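Long-range contact in axin interactor, dorsalization associated protein (Danio rerio, PDB 2QZQ), which acts as a ventralizing factor in the embryo by binding axin, disrupting its homodimerization and so inhibiting axin-mediated JNK activation: residues A[1-6]-A[69-74]. Numbering follows the deposited sequence.
Sequences GSLLPR and VDVEIQ
A surface contact, made of a salt bridge, a side-chain amide bond and leucine packing, brings Leu3 to Arg6 of the irregular N-terminal stretch across the last residues of strand 64-72 and the turn that follows. Arg6 holds Glu72 side-on with two nitrogens: NE reaches OE1 at 3.0 Å, from above the carboxylate plane, while NH2 meets OE2 on its syn side at 3.2 Å. The planes of the two flat groups stand 56° apart. Glu72 bends at chi2 (-69°), which folds its carboxylate back alongside Arg6 CB and NE, and OE1 takes a further hydrogen bond from the neighbouring strand, at Thr17 OG1. Replacing Glu72 by an alanine would probably cost the guanidinium its carboxylate mate and leave it less fixed in rotation. This is the C-terminal, C2-type domain of the protein, an antiparallel beta sandwich in which strand 64-72 pairs with strand 15-24; between residues 1-6 and 69-74 there is no direct backbone-to-backbone bond. Water 1 fills in instead, donating to Leu4 O and accepting from Glu72 N at 2.8 Å. Gln74 NE2 donates both to Pro5 O, 3.0 Å away and nearly straight at 165°, and to Glu72 O, each from above the carbonyl plane; water 2 links Pro5 O to Gln74 OE1. Toward the other end, Leu3 sets CD1 against Val69 CG2 (3.5 Å) and CD2 against Val71 CG2 (3.8 Å), beside Gln52 and Pro55.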
loop_
_atom_site.group_PDB
_atom_site.type_symbol
_atom_site.label_atom_id
_atom_site.label_comp_id
_atom_site.label_asym_id
_atom_site.label_seq_id
_atom_site.Cartn_x
_atom_site.Cartn_y
_atom_site.Cartn_z
ATOM N N GLY A 1 13.795 -2.260 -4.892
ATOM C CA GLY A 1 12.397 -2.811 -4.856
ATOM C C GLY A 1 12.395 -4.338 -4.781
ATOM O O GLY A 1 13.417 -4.995 -5.059
ATOM N N SER A 2 11.252 -4.906 -4.377
ATOM C CA SER A 2 11.087 -6.346 -4.263
ATOM C C SER A 2 9.689 -6.785 -4.734
ATOM O O SER A 2 9.079 -7.650 -4.120
ATOM C CB SER A 2 11.362 -6.815 -2.833
ATOM O OG SER A 2 10.513 -6.174 -1.881
ATOM N N LEU A 3 9.214 -6.173 -5.818
ATOM C CA LEU A 3 7.886 -6.446 -6.369
ATOM C C LEU A 3 7.967 -7.761 -7.118
ATOM O O LEU A 3 8.912 -7.988 -7.876
ATOM C CB LEU A 3 7.413 -5.341 -7.305
ATOM C CG LEU A 3 7.138 -3.941 -6.727
ATOM C CD1 LEU A 3 6.503 -3.069 -7.783
ATOM C CD2 LEU A 3 6.251 -3.954 -5.449
ATOM N N LEU A 4 6.989 -8.627 -6.876
ATOM C CA LEU A 4 7.043 -9.989 -7.373
ATOM C C LEU A 4 6.152 -10.123 -8.605
ATOM O O LEU A 4 5.209 -9.356 -8.776
ATOM C CB LEU A 4 6.621 -10.940 -6.268
ATOM C CG LEU A 4 7.581 -11.154 -5.103
ATOM C CD1 LEU A 4 6.840 -11.772 -3.947
ATOM C CD2 LEU A 4 8.762 -12.037 -5.516
ATOM N N PRO A 5 6.455 -11.103 -9.479
ATOM C CA PRO A 5 5.629 -11.266 -10.673
ATOM C C PRO A 5 4.231 -11.742 -10.262
ATOM O O PRO A 5 4.078 -12.335 -9.189
ATOM C CB PRO A 5 6.336 -12.379 -11.475
ATOM C CG PRO A 5 7.605 -12.716 -10.733
ATOM C CD PRO A 5 7.520 -12.117 -9.354
ATOM N N ARG A 6 3.244 -11.467 -11.108
ATOM C CA ARG A 6 1.902 -12.052 -10.990
ATOM C C ARG A 6 1.987 -13.586 -10.841
ATOM O O ARG A 6 2.766 -14.252 -11.543
ATOM C CB ARG A 6 1.060 -11.659 -12.210
ATOM C CG ARG A 6 -0.446 -11.979 -12.100
ATOM C CD ARG A 6 -1.237 -11.365 -13.250
ATOM N NE ARG A 6 -0.995 -9.929 -13.348
ATOM C CZ ARG A 6 -1.313 -9.161 -14.386
ATOM N NH1 ARG A 6 -1.901 -9.688 -15.455
ATOM N NH2 ARG A 6 -1.047 -7.857 -14.353
ATOM N N VAL A 69 3.002 2.330 -10.501
ATOM C CA VAL A 69 3.570 0.999 -10.482
ATOM C C VAL A 69 2.522 -0.031 -10.066
ATOM O O VAL A 69 1.702 0.232 -9.177
ATOM C CB VAL A 69 4.817 0.941 -9.561
ATOM C CG1 VAL A 69 4.433 1.093 -8.072
ATOM C CG2 VAL A 69 5.619 -0.337 -9.813
ATOM N N ASP A 70 2.544 -1.197 -10.719
ATOM C CA ASP A 70 1.632 -2.297 -10.383
ATOM C C ASP A 70 2.222 -3.191 -9.311
ATOM O O ASP A 70 3.392 -3.578 -9.378
ATOM C CB ASP A 70 1.311 -3.164 -11.608
ATOM C CG ASP A 70 0.487 -2.447 -12.648
ATOM O OD1 ASP A 70 -0.060 -1.338 -12.385
ATOM O OD2 ASP A 70 0.381 -3.026 -13.761
ATOM N N VAL A 71 1.418 -3.508 -8.309
ATOM C CA VAL A 71 1.803 -4.477 -7.305
ATOM C C VAL A 71 0.883 -5.699 -7.436
ATOM O O VAL A 71 -0.339 -5.566 -7.393
ATOM C CB VAL A 71 1.753 -3.876 -5.864
ATOM C CG1 VAL A 71 2.135 -4.910 -4.823
ATOM C CG2 VAL A 71 2.685 -2.645 -5.776
ATOM N N GLU A 72 1.493 -6.878 -7.563
ATOM C CA GLU A 72 0.767 -8.139 -7.704
ATOM C C GLU A 72 0.563 -8.798 -6.359
ATOM O O GLU A 72 1.524 -9.178 -5.679
ATOM C CB GLU A 72 1.502 -9.092 -8.687
ATOM C CG GLU A 72 1.882 -8.427 -10.038
ATOM C CD GLU A 72 0.686 -8.091 -10.939
ATOM O OE1 GLU A 72 -0.449 -8.583 -10.701
ATOM O OE2 GLU A 72 0.883 -7.333 -11.906
ATOM N N ILE A 73 -0.702 -8.928 -5.962
ATOM C CA ILE A 73 -1.036 -9.546 -4.674
ATOM C C ILE A 73 -0.810 -11.059 -4.755
ATOM O O ILE A 73 -1.373 -11.737 -5.624
ATOM C CB ILE A 73 -2.480 -9.165 -4.240
ATOM C CG1 ILE A 73 -2.553 -7.653 -4.016
ATOM C CG2 ILE A 73 -2.900 -9.888 -2.950
ATOM C CD1 ILE A 73 -1.544 -7.140 -2.979
ATOM N N GLN A 74 0.019 -11.565 -3.845
ATOM C CA GLN A 74 0.607 -12.896 -3.941
ATOM C C GLN A 74 -0.261 -13.999 -3.347
ATOM O O GLN A 74 0.222 -14.906 -2.676
ATOM C CB GLN A 74 1.998 -12.890 -3.302
ATOM C CG GLN A 74 2.970 -11.984 -4.048
ATOM C CD GLN A 74 3.285 -12.508 -5.439
ATOM O OE1 GLN A 74 3.765 -13.638 -5.583
ATOM N NE2 GLN A 74 3.034 -11.702 -6.457
HETATM O O HOH W 1 4.236 -7.143 -7.548
HETATM O O HOH W 2 5.236 -14.386 -7.794
#